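Local structure of pyrroline carboxylate reductase (Plasmodium falciparum, 2RCY) at residues M159-A164 with A252-S257; W111-T116 with S124-S129; I61-V66 with I88-G93. The protein probably reduces pyrroline-5-carboxylate to proline with NADPH as hydride donor, and binds NADP between a Rossmann-type domain and a second subunit. All coordinates share one frame; numbering follows the deposited sequence.

Contact 1 (M159-A164 with A252-S257); sequences MDIATA and AACEKS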
loop_
_atom_site.group_PDB
_atom_site.type_symbol
_atom_site.label_atom_id
_atom_site.label_comp_id
_atom_site.label_asym_id
_atom_site.label_seq_id
_atom_site.Cartn_x
_atom_site.Cartn_y
_atom_site.Cartn_z
HETATM N N MSE A 159 -7.928 33.433 2.082
HETATM C CA MSE A 159 -7.818 33.330 3.540
HETATM C C MSE A 159 -7.763 31.893 4.046
HETATM O O MSE A 159 -7.135 31.616 5.069
HETATM C CB MSE A 159 -8.972 34.066 4.221
HETATM C CG MSE A 159 -8.847 35.584 4.236
HETATM SE SE MSE A 159 -7.488 36.261 5.469
HETATM C CE MSE A 159 -8.184 35.584 7.155
ATOM N N ASP A 160 -8.422 30.986 3.330
ATOM C CA ASP A 160 -8.519 29.586 3.740
ATOM C C ASP A 160 -7.195 28.835 3.591
ATOM O O ASP A 160 -6.791 28.102 4.495
ATOM C CB ASP A 160 -9.642 28.880 2.975
ATOM C CG ASP A 160 -10.985 29.576 3.138
ATOM O OD1 ASP A 160 -11.527 29.585 4.264
ATOM O OD2 ASP A 160 -11.500 30.109 2.134
ATOM N N ILE A 161 -6.526 29.028 2.453
ATOM C CA ILE A 161 -5.201 28.442 2.223
ATOM C C ILE A 161 -4.129 29.102 3.105
ATOM O O ILE A 161 -3.220 28.428 3.596
ATOM C CB ILE A 161 -4.799 28.437 0.704
ATOM C CG1 ILE A 161 -3.388 27.871 0.493
ATOM C CG2 ILE A 161 -4.920 29.824 0.081
ATOM C CD1 ILE A 161 -3.242 26.410 0.845
ATOM N N ALA A 162 -4.255 30.411 3.311
ATOM C CA ALA A 162 -3.333 31.154 4.168
ATOM C C ALA A 162 -3.431 30.704 5.627
ATOM O O ALA A 162 -2.420 30.627 6.321
ATOM C CB ALA A 162 -3.580 32.642 4.046
ATOM N N THR A 163 -4.651 30.408 6.074
ATOM C CA THR A 163 -4.899 29.841 7.401
ATOM C C THR A 163 -4.199 28.490 7.541
ATOM O O THR A 163 -3.562 28.215 8.557
ATOM C CB THR A 163 -6.418 29.667 7.666
ATOM O OG1 THR A 163 -7.089 30.919 7.474
ATOM C CG2 THR A 163 -6.681 29.167 9.081
ATOM N N ALA A 164 -4.314 27.665 6.503
ATOM C CA ALA A 164 -3.710 26.333 6.467
ATOM C C ALA A 164 -2.183 26.363 6.554
ATOM O O ALA A 164 -1.574 25.447 7.106
ATOM C CB ALA A 164 -4.156 25.592 5.220
ATOM N N ALA A 252 -5.954 19.572 3.178
ATOM C CA ALA A 252 -6.992 19.046 4.069
ATOM C C ALA A 252 -7.459 20.109 5.061
ATOM O O ALA A 252 -8.653 20.223 5.343
ATOM C CB ALA A 252 -6.494 17.812 4.806
ATOM N N ALA A 253 -6.505 20.879 5.582
ATOM C CA ALA A 253 -6.793 22.012 6.456
ATOM C C ALA A 253 -7.533 23.119 5.700
ATOM O O ALA A 253 -8.470 23.719 6.229
ATOM C CB ALA A 253 -5.506 22.544 7.070
ATOM N N CYS A 254 -7.115 23.368 4.459
ATOM C CA CYS A 254 -7.735 24.375 3.600
ATOM C C CYS A 254 -9.207 24.062 3.307
ATOM O O CYS A 254 -10.039 24.975 3.251
ATOM C CB CYS A 254 -6.944 24.517 2.297
ATOM S SG CYS A 254 -7.598 25.739 1.139
ATOM N N GLU A 255 -9.513 22.776 3.128
ATOM C CA GLU A 255 -10.880 22.306 2.887
ATOM C C GLU A 255 -11.752 22.471 4.127
ATOM O O GLU A 255 -12.942 22.778 4.028
ATOM C CB GLU A 255 -10.880 20.833 2.470
ATOM C CG GLU A 255 -10.411 20.563 1.048
ATOM C CD GLU A 255 -10.453 19.085 0.688
ATOM O OE1 GLU A 255 -9.464 18.588 0.109
ATOM O OE2 GLU A 255 -11.469 18.419 0.987
ATOM N N LYS A 256 -11.150 22.244 5.294
ATOM C CA LYS A 256 -11.850 22.358 6.573
ATOM C C LYS A 256 -12.208 23.815 6.868
ATOM O O LYS A 256 -13.287 24.099 7.391
ATOM C CB LYS A 256 -11.014 21.752 7.708
ATOM C CG LYS A 256 -11.613 21.890 9.110
ATOM C CD LYS A 256 -12.884 21.066 9.296
ATOM C CE LYS A 256 -13.446 21.246 10.694
ATOM N NZ LYS A 256 -14.600 20.350 10.966
ATOM N N SER A 257 -11.299 24.727 6.521
ATOM C CA SER A 257 -11.544 26.163 6.628
ATOM C C SER A 257 -12.709 26.598 5.732
ATOM O O SER A 257 -13.533 27.422 6.132
ATOM C CB SER A 257 -10.276 26.944 6.274
ATOM O OG SER A 257 -10.467 28.340 6.419
#
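A164 and A253 meet methyl to methyl where the two helices pack most snugly: A164 CB lies 3.8 Å from A253 CB and just as close to the backbone C254 N. The segment axes approach to 8.0 Å at an angle of 133°, a tilted, roughly antiparallel crossing, and so short a separation suits the alanines, cysteine and serine facing the other helix. C254 continues the close part. With SG anti to the backbone N (chi1 -180°), the sulfur reaches across to the backbone of 159-164, coming within 3.7 Å of I161 N and 3.9 Å of I161 CB in van der Waals contact. I161 directs its branches away, toward V250 of its own chain and A183 of a second subunit, so that 252-257 meets mainly its backbone and CB.

At the other end a polar pair takes over. The S257 hydroxyl OG donates to D160 OD1 at 2.7 Å, using the carboxylate lone pair that faces away from OD2, while D160 CB rests near C254 O. T163 points at the same region, but its OG1 donates back to M159 O of its own helix, which thereby accepts from T163 N and OG1 on opposite faces of its carbonyl plane.

The far side of 252-257 is loose by comparison: E255 points away and is exposed to solvent, while K256 is partly covered by V232 of the second subunit. The join lies wholly within the helical dimerisation domain. Its chemistry is that of a small-residue helix interface closed by one short hydrogen bond, from a neutral hydroxyl to a probably charged carboxylate: the serine donates without bulk, though it brings no counter-charge, and K258, whose side chain touches D160, may help to offset that charge.

Contact 2 (W111-T116 with S124-S129); sequences WVMPNT and SFIYCS. With NAP (NADP nicotinamide-adenine-dinucleotide phosphate), chain G.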
loop_
_atom_site.group_PDB
_atom_site.type_symbol
_atom_site.label_atom_id
_atom_site.label_comp_id
_atom_site.label_asym_id
_atom_site.label_seq_id
_atom_site.Cartn_x
_atom_site.Cartn_y
_atom_site.Cartn_z
ATOM N N TRP A 111 -11.205 40.486 9.196
ATOM C CA TRP A 111 -10.900 39.099 9.541
ATOM C C TRP A 111 -9.396 38.836 9.495
ATOM O O TRP A 111 -8.802 38.742 8.420
ATOM C CB TRP A 111 -11.674 38.144 8.622
ATOM C CG TRP A 111 -11.446 36.673 8.875
ATOM C CD1 TRP A 111 -11.116 36.077 10.060
ATOM C CD2 TRP A 111 -11.574 35.615 7.918
ATOM N NE1 TRP A 111 -11.008 34.718 9.895
ATOM C CE2 TRP A 111 -11.287 34.406 8.592
ATOM C CE3 TRP A 111 -11.891 35.570 6.553
ATOM C CZ2 TRP A 111 -11.312 33.165 7.947
ATOM C CZ3 TRP A 111 -11.915 34.335 5.914
ATOM C CH2 TRP A 111 -11.627 33.151 6.612
ATOM N N VAL A 112 -8.795 38.722 10.677
ATOM C CA VAL A 112 -7.355 38.522 10.816
ATOM C C VAL A 112 -7.054 37.074 11.204
ATOM O O VAL A 112 -7.706 36.511 12.085
ATOM C CB VAL A 112 -6.748 39.484 11.876
ATOM C CG1 VAL A 112 -5.229 39.343 11.948
ATOM C CG2 VAL A 112 -7.129 40.929 11.577
HETATM N N MSE A 113 -6.069 36.478 10.537
HETATM C CA MSE A 113 -5.633 35.124 10.856
HETATM C C MSE A 113 -4.209 35.119 11.420
HETATM O O MSE A 113 -3.244 35.294 10.674
HETATM C CB MSE A 113 -5.760 34.209 9.632
HETATM C CG MSE A 113 -5.480 32.733 9.896
HETATM SE SE MSE A 113 -6.433 31.991 11.432
HETATM C CE MSE A 113 -8.263 32.482 10.966
ATOM N N PRO A 114 -4.084 34.940 12.748
ATOM C CA PRO A 114 -2.804 34.920 13.448
ATOM C C PRO A 114 -2.237 33.516 13.672
ATOM O O PRO A 114 -2.854 32.524 13.279
ATOM C CB PRO A 114 -3.161 35.544 14.796
ATOM C CG PRO A 114 -4.597 35.129 15.031
ATOM C CD PRO A 114 -5.208 34.778 13.692
ATOM N N ASN A 115 -1.059 33.452 14.287
ATOM C CA ASN A 115 -0.528 32.206 14.839
ATOM C C ASN A 115 0.141 32.432 16.200
ATOM O O ASN A 115 0.458 33.569 16.548
ATOM C CB ASN A 115 0.398 31.483 13.843
ATOM C CG ASN A 115 1.597 32.320 13.417
ATOM O OD1 ASN A 115 1.945 33.314 14.053
ATOM N ND2 ASN A 115 2.242 31.905 12.334
ATOM N N THR A 116 0.351 31.355 16.958
ATOM C CA THR A 116 0.882 31.449 18.329
ATOM C C THR A 116 2.273 32.098 18.489
ATOM O O THR A 116 2.524 32.727 19.519
ATOM C CB THR A 116 0.850 30.088 19.079
ATOM O OG1 THR A 116 1.574 29.100 18.337
ATOM C CG2 THR A 116 -0.586 29.619 19.294
ATOM N N SER A 124 2.852 35.376 12.352
ATOM C CA SER A 124 2.512 35.592 10.954
ATOM C C SER A 124 1.017 35.856 10.846
ATOM O O SER A 124 0.202 35.112 11.397
ATOM C CB SER A 124 2.912 34.389 10.100
ATOM O OG SER A 124 2.688 34.649 8.726
ATOM N N PHE A 125 0.665 36.928 10.145
ATOM C CA PHE A 125 -0.724 37.351 10.040
ATOM C C PHE A 125 -1.139 37.582 8.593
ATOM O O PHE A 125 -0.351 38.066 7.776
ATOM C CB PHE A 125 -0.968 38.636 10.839
ATOM C CG PHE A 125 -0.414 38.615 12.239
ATOM C CD1 PHE A 125 0.870 39.087 12.500
ATOM C CD2 PHE A 125 -1.186 38.153 13.300
ATOM C CE1 PHE A 125 1.385 39.077 13.796
ATOM C CE2 PHE A 125 -0.680 38.142 14.600
ATOM C CZ PHE A 125 0.608 38.608 14.847
ATOM N N ILE A 126 -2.380 37.216 8.291
ATOM C CA ILE A 126 -3.043 37.595 7.042
ATOM C C ILE A 126 -4.424 38.154 7.364
ATOM O O ILE A 126 -5.082 37.687 8.298
ATOM C CB ILE A 126 -3.166 36.422 6.017
ATOM C CG1 ILE A 126 -3.834 35.174 6.634
ATOM C CG2 ILE A 126 -1.817 36.135 5.350
ATOM C CD1 ILE A 126 -2.911 34.223 7.396
ATOM N N TYR A 127 -4.857 39.158 6.607
ATOM C CA TYR A 127 -6.166 39.763 6.856
ATOM C C TYR A 127 -6.897 40.264 5.619
ATOM O O TYR A 127 -6.290 40.547 4.582
ATOM C CB TYR A 127 -6.073 40.875 7.917
ATOM C CG TYR A 127 -5.704 42.250 7.392
ATOM C CD1 TYR A 127 -6.685 43.211 7.151
ATOM C CD2 TYR A 127 -4.374 42.593 7.150
ATOM C CE1 TYR A 127 -6.352 44.477 6.675
ATOM C CE2 TYR A 127 -4.030 43.856 6.678
ATOM C CZ TYR A 127 -5.023 44.791 6.441
ATOM O OH TYR A 127 -4.686 46.043 5.970
ATOM N N CYS A 128 -8.215 40.351 5.754
ATOM C CA CYS A 128 -9.088 40.968 4.770
ATOM C C CYS A 128 -10.168 41.724 5.539
ATOM O O CYS A 128 -10.413 41.443 6.716
ATOM C CB CYS A 128 -9.710 39.909 3.858
ATOM S SG CYS A 128 -10.672 38.649 4.723
ATOM N N SER A 129 -10.806 42.684 4.878
ATOM C CA SER A 129 -11.798 43.527 5.534
ATOM C C SER A 129 -12.991 43.817 4.631
ATOM O O SER A 129 -12.891 43.721 3.405
ATOM C CB SER A 129 -11.152 44.832 6.000
ATOM O OG SER A 129 -10.575 45.534 4.914
HETATM P PA NAP G . -9.526 27.741 23.134
HETATM O O1A NAP G . -8.158 27.559 23.741
HETATM O O2A NAP G . -10.616 26.746 23.454
HETATM O O5B NAP G . -10.027 29.233 23.477
HETATM C C5B NAP G . -11.399 29.562 23.681
HETATM C C4B NAP G . -11.490 30.428 24.930
HETATM O O4B NAP G . -12.694 31.198 24.930
HETATM C C3B NAP G . -11.495 29.584 26.196
HETATM O O3B NAP G . -10.360 29.927 26.998
HETATM C C2B NAP G . -12.787 29.925 26.915
HETATM O O2B NAP G . -12.581 30.132 28.312
HETATM C C1B NAP G . -13.263 31.206 26.242
HETATM N N9A NAP G . -14.744 31.317 26.150
HETATM C C8A NAP G . -15.635 30.313 26.128
HETATM N N7A NAP G . -16.883 30.826 26.035
HETATM C C5A NAP G . -16.766 32.167 25.993
HETATM C C6A NAP G . -17.685 33.209 25.898
HETATM N N6A NAP G . -19.013 32.951 25.824
HETATM N N1A NAP G . -17.239 34.486 25.879
HETATM C C2A NAP G . -15.925 34.759 25.952
HETATM N N3A NAP G . -15.020 33.773 26.044
HETATM C C4A NAP G . -15.415 32.471 26.064
HETATM O O3 NAP G . -9.377 27.819 21.534
HETATM P PN NAP G . -8.194 28.655 20.831
HETATM O O1N NAP G . -7.182 27.669 20.303
HETATM O O2N NAP G . -7.753 29.770 21.749
HETATM O O5D NAP G . -8.922 29.297 19.551
HETATM C C5D NAP G . -9.826 30.392 19.653
HETATM C C4D NAP G . -10.043 30.980 18.262
HETATM O O4D NAP G . -8.795 31.398 17.704
HETATM C C3D NAP G . -10.651 29.971 17.296
HETATM O O3D NAP G . -11.779 30.574 16.660
HETATM C C2D NAP G . -9.559 29.670 16.284
HETATM O O2D NAP G . -10.072 29.528 14.956
HETATM C C1D NAP G . -8.643 30.879 16.378
HETATM N N1N NAP G . -7.239 30.564 16.088
HETATM C C2N NAP G . -6.536 29.750 16.896
HETATM C C3N NAP G . -5.200 29.462 16.623
HETATM C C7N NAP G . -4.421 28.561 17.534
HETATM O O7N NAP G . -5.009 27.973 18.573
HETATM N N7N NAP G . -3.196 28.376 17.327
HETATM C C4N NAP G . -4.594 30.025 15.500
HETATM C C5N NAP G . -5.340 30.863 14.680
HETATM C C6N NAP G . -6.671 31.117 15.003
HETATM P P2B NAP G . -12.520 28.907 29.362
HETATM O O1X NAP G . -12.706 29.580 30.703
HETATM O O2X NAP G . -13.654 27.991 28.961
HETATM O O3X NAP G . -11.145 28.314 29.166
HETATM O O HOH W 1 -1.668 33.091 10.609
#
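W111 and C128, and two residues on M113 and I126, form the hydrogen-bonded pairs of an antiparallel hairpin. Each pair is lopsided: W111 N donates to C128 O at 2.8 Å and M113 N to I126 O at 2.7 Å, nearly in line with the carbonyls, whereas the return bonds from C128 N and I126 N are longer, both 3.2 Å. M113 O, already taken by I126 N, also accepts from a water that donates to S124 O as well, bridging the strands just past the last backbone pair.

Beyond the proline, N115 continues the pairing with its side chain. Its CG stands between the backbone N and carbonyl carbon (chi1 59°), bringing OD1 to 2.8 Å from S124 N, which comes in to the side of the C=O direction, tilted 34° out of the amide plane. N115 ND2 goes to S166 O, S124 OG to S166 OG, and the indole NE1 of W111 to C91 O. V112, F125 and Y127 turn their backbone groups to the adjoining strands.

Apolar groups fill the rest: P114 CB sits 3.6 Å from F125 CE2, I126 lies alongside M113, and C128 SG touches the W111 ring obliquely.

M113 SE (selenomethionine) is 3.6 Å from nicotinamide C5N, and P114 O is 3.3 Å from the same carbon. The hairpin meets the nicotinamide by packing, and the P114 carbonyl dipole would probably suit the oxidised, positive ring.

Contact 3 (I61-V66 with I88-G93); sequences IIVCAV and ISICGG. With NAP (NADP nicotinamide-adenine-dinucleotide phosphate), chain G.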
loop_
_atom_site.group_PDB
_atom_site.type_symbol
_atom_site.label_atom_id
_atom_site.label_comp_id
_atom_site.label_asym_id
_atom_site.label_seq_id
_atom_site.Cartn_x
_atom_site.Cartn_y
_atom_site.Cartn_z
ATOM N N ILE A 61 -11.485 48.842 19.870
ATOM C CA ILE A 61 -11.242 47.701 18.992
ATOM C C ILE A 61 -11.524 46.408 19.759
ATOM O O ILE A 61 -10.955 46.169 20.827
ATOM C CB ILE A 61 -9.803 47.712 18.404
ATOM C CG1 ILE A 61 -9.645 48.875 17.416
ATOM C CG2 ILE A 61 -9.479 46.382 17.722
ATOM C CD1 ILE A 61 -8.220 49.122 16.943
ATOM N N ILE A 62 -12.417 45.591 19.206
ATOM C CA ILE A 62 -12.846 44.348 19.844
ATOM C C ILE A 62 -12.330 43.141 19.062
ATOM O O ILE A 62 -12.491 43.065 17.843
ATOM C CB ILE A 62 -14.395 44.281 19.997
ATOM C CG1 ILE A 62 -14.925 45.468 20.812
ATOM C CG2 ILE A 62 -14.823 42.988 20.671
ATOM C CD1 ILE A 62 -15.357 46.669 19.979
ATOM N N VAL A 63 -11.702 42.210 19.776
ATOM C CA VAL A 63 -11.168 40.990 19.175
ATOM C C VAL A 63 -12.011 39.784 19.582
ATOM O O VAL A 63 -12.170 39.497 20.771
ATOM C CB VAL A 63 -9.682 40.749 19.559
ATOM C CG1 VAL A 63 -9.128 39.519 18.849
ATOM C CG2 VAL A 63 -8.837 41.963 19.226
ATOM N N CYS A 64 -12.554 39.091 18.583
ATOM C CA CYS A 64 -13.315 37.867 18.806
ATOM C C CYS A 64 -12.370 36.670 18.810
ATOM O O CYS A 64 -11.960 36.186 17.753
ATOM C CB CYS A 64 -14.399 37.704 17.737
ATOM S SG CYS A 64 -15.597 36.398 18.085
ATOM N N ALA A 65 -12.023 36.206 20.008
ATOM C CA ALA A 65 -11.035 35.139 20.177
ATOM C C ALA A 65 -11.640 33.845 20.731
ATOM O O ALA A 65 -10.949 33.048 21.371
ATOM C CB ALA A 65 -9.881 35.622 21.055
ATOM N N VAL A 66 -12.931 33.644 20.481
ATOM C CA VAL A 66 -13.620 32.421 20.894
ATOM C C VAL A 66 -13.595 31.379 19.778
ATOM O O VAL A 66 -13.272 31.700 18.632
ATOM C CB VAL A 66 -15.094 32.691 21.322
ATOM C CG1 VAL A 66 -15.145 33.526 22.587
ATOM C CG2 VAL A 66 -15.883 33.359 20.203
ATOM N N ILE A 88 -12.448 43.008 15.079
ATOM C CA ILE A 88 -11.490 42.109 14.435
ATOM C C ILE A 88 -11.757 40.668 14.877
ATOM O O ILE A 88 -11.861 40.382 16.072
ATOM C CB ILE A 88 -9.989 42.559 14.624
ATOM C CG1 ILE A 88 -9.269 41.785 15.731
ATOM C CG2 ILE A 88 -9.871 44.068 14.844
ATOM C CD1 ILE A 88 -8.376 40.683 15.217
ATOM N N SER A 89 -11.898 39.774 13.903
ATOM C CA SER A 89 -12.179 38.369 14.184
ATOM C C SER A 89 -10.988 37.492 13.825
ATOM O O SER A 89 -10.446 37.589 12.722
ATOM C CB SER A 89 -13.427 37.907 13.425
ATOM O OG SER A 89 -13.731 36.556 13.717
ATOM N N ILE A 90 -10.581 36.645 14.767
ATOM C CA ILE A 90 -9.508 35.676 14.526
ATOM C C ILE A 90 -10.049 34.251 14.371
ATOM O O ILE A 90 -9.276 33.295 14.273
ATOM C CB ILE A 90 -8.385 35.731 15.608
ATOM C CG1 ILE A 90 -8.926 35.360 16.994
ATOM C CG2 ILE A 90 -7.708 37.102 15.613
ATOM C CD1 ILE A 90 -7.864 34.896 17.971
ATOM N N CYS A 91 -11.375 34.129 14.341
ATOM C CA CYS A 91 -12.051 32.838 14.200
ATOM C C CYS A 91 -11.734 32.172 12.867
ATOM O O CYS A 91 -11.821 32.801 11.810
ATOM C CB CYS A 91 -13.565 32.995 14.359
ATOM S SG CYS A 91 -14.109 33.412 16.029
ATOM N N GLY A 92 -11.360 30.898 12.936
ATOM C CA GLY A 92 -11.035 30.112 11.752
ATOM C C GLY A 92 -12.269 29.679 10.989
ATOM O O GLY A 92 -13.251 29.226 11.583
ATOM N N GLY A 93 -12.218 29.828 9.669
ATOM C CA GLY A 93 -13.318 29.426 8.800
ATOM C C GLY A 93 -14.355 30.509 8.574
ATOM O O GLY A 93 -14.823 30.697 7.450
HETATM P PA NAP G . -9.526 27.741 23.134
HETATM O O1A NAP G . -8.158 27.559 23.741
HETATM O O2A NAP G . -10.616 26.746 23.454
HETATM O O5B NAP G . -10.027 29.233 23.477
HETATM C C5B NAP G . -11.399 29.562 23.681
HETATM C C4B NAP G . -11.490 30.428 24.930
HETATM O O4B NAP G . -12.694 31.198 24.930
HETATM C C3B NAP G . -11.495 29.584 26.196
HETATM O O3B NAP G . -10.360 29.927 26.998
HETATM C C2B NAP G . -12.787 29.925 26.915
HETATM O O2B NAP G . -12.581 30.132 28.312
HETATM C C1B NAP G . -13.263 31.206 26.242
HETATM N N9A NAP G . -14.744 31.317 26.150
HETATM C C8A NAP G . -15.635 30.313 26.128
HETATM N N7A NAP G . -16.883 30.826 26.035
HETATM C C5A NAP G . -16.766 32.167 25.993
HETATM C C6A NAP G . -17.685 33.209 25.898
HETATM N N6A NAP G . -19.013 32.951 25.824
HETATM N N1A NAP G . -17.239 34.486 25.879
HETATM C C2A NAP G . -15.925 34.759 25.952
HETATM N N3A NAP G . -15.020 33.773 26.044
HETATM C C4A NAP G . -15.415 32.471 26.064
HETATM O O3 NAP G . -9.377 27.819 21.534
HETATM P PN NAP G . -8.194 28.655 20.831
HETATM O O1N NAP G . -7.182 27.669 20.303
HETATM O O2N NAP G . -7.753 29.770 21.749
HETATM O O5D NAP G . -8.922 29.297 19.551
HETATM C C5D NAP G . -9.826 30.392 19.653
HETATM C C4D NAP G . -10.043 30.980 18.262
HETATM O O4D NAP G . -8.795 31.398 17.704
HETATM C C3D NAP G . -10.651 29.971 17.296
HETATM O O3D NAP G . -11.779 30.574 16.660
HETATM C C2D NAP G . -9.559 29.670 16.284
HETATM O O2D NAP G . -10.072 29.528 14.956
HETATM C C1D NAP G . -8.643 30.879 16.378
HETATM N N1N NAP G . -7.239 30.564 16.088
HETATM C C2N NAP G . -6.536 29.750 16.896
HETATM C C3N NAP G . -5.200 29.462 16.623
HETATM C C7N NAP G . -4.421 28.561 17.534
HETATM O O7N NAP G . -5.009 27.973 18.573
HETATM N N7N NAP G . -3.196 28.376 17.327
HETATM C C4N NAP G . -4.594 30.025 15.500
HETATM C C5N NAP G . -5.340 30.863 14.680
HETATM C C6N NAP G . -6.671 31.117 15.003
HETATM P P2B NAP G . -12.520 28.907 29.362
HETATM O O1X NAP G . -12.706 29.580 30.703
HETATM O O2X NAP G . -13.654 27.991 28.961
HETATM O O3X NAP G . -11.145 28.314 29.166
#
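I88 opens the contact by bonding through both its N and its O: the N donates to I62 O at 2.8 Å, and the O accepts from C64 N at 2.9 Å, the ladder of two parallel strands. Its branched side chain runs alongside that of V63, with I88 CG1 3.5 Å from V63 CG2, and sends CG2 obliquely over to I61 CG2 at 3.7 Å; beta-branched residues suit both strands here.

S89 pairs with C64 on the other face of the sheet. Its small OG turns forward and accepts a weak bond from C91 N, steadying the bend as the strand ends.

I90 makes a weak backbone bond to C64 O. Because CG1 is placed between the backbone N and carbonyl carbon (chi1 63°), the side chain folds over that same carbonyl and carries CD1 to A65 CB and the nicotinamide ribose, giving the sugar an apolar wall.

C91 sets its sulfur 3.9 Å from C64 SG, a nonbonded contact between two thiols, and close to V66 O. V66 itself turns CG1 toward the adenine, 3.5 Å from N3A.

G92 donates its N to ribose O2D at 2.8 Å, while O3D of the same sugar donates to V66 O at 2.7 Å. The loops that follow the two strands thus hold the ribose diol, and G92 lacks the CB that would collide with O2D. At G93, with phi 89° and psi -42°, a CB would be jammed against the preceding carbonyl O.

The pair belongs to a beta-alpha-beta unit whose helix 71-77 covers C64, V66 and C91. Helix 135-146 packs on I61 and I88, strand 7-10 flanks 61-64, and strand 108-113 borders 86-89 on its other edge.

In the fold
Contacts 2 and 3 are neighbours in one sheet, their centres about 10 Å apart, stitched together by V112 N to S89 O at 2.9 Å and W111 NE1 to C91 O at 2.8 Å. Both reach NADP, contact 3 at adenine and nicotinamide ribose and contact 2 at the nicotinamide. Contact 1 packs on the face of the hairpin that carries W111, M113, I126 and C128, about 13 Å from contact 2 between centres; M159 CB packs 3.4 Å from W111 CZ3, joining sheet to dimerisation helices. Contact 3 is about 17 Å from it between centres, yet S257 OG comes within 3.9 Å of G93 CA, and the T163 side chain is about 6 Å from the cofactor between nearest atoms.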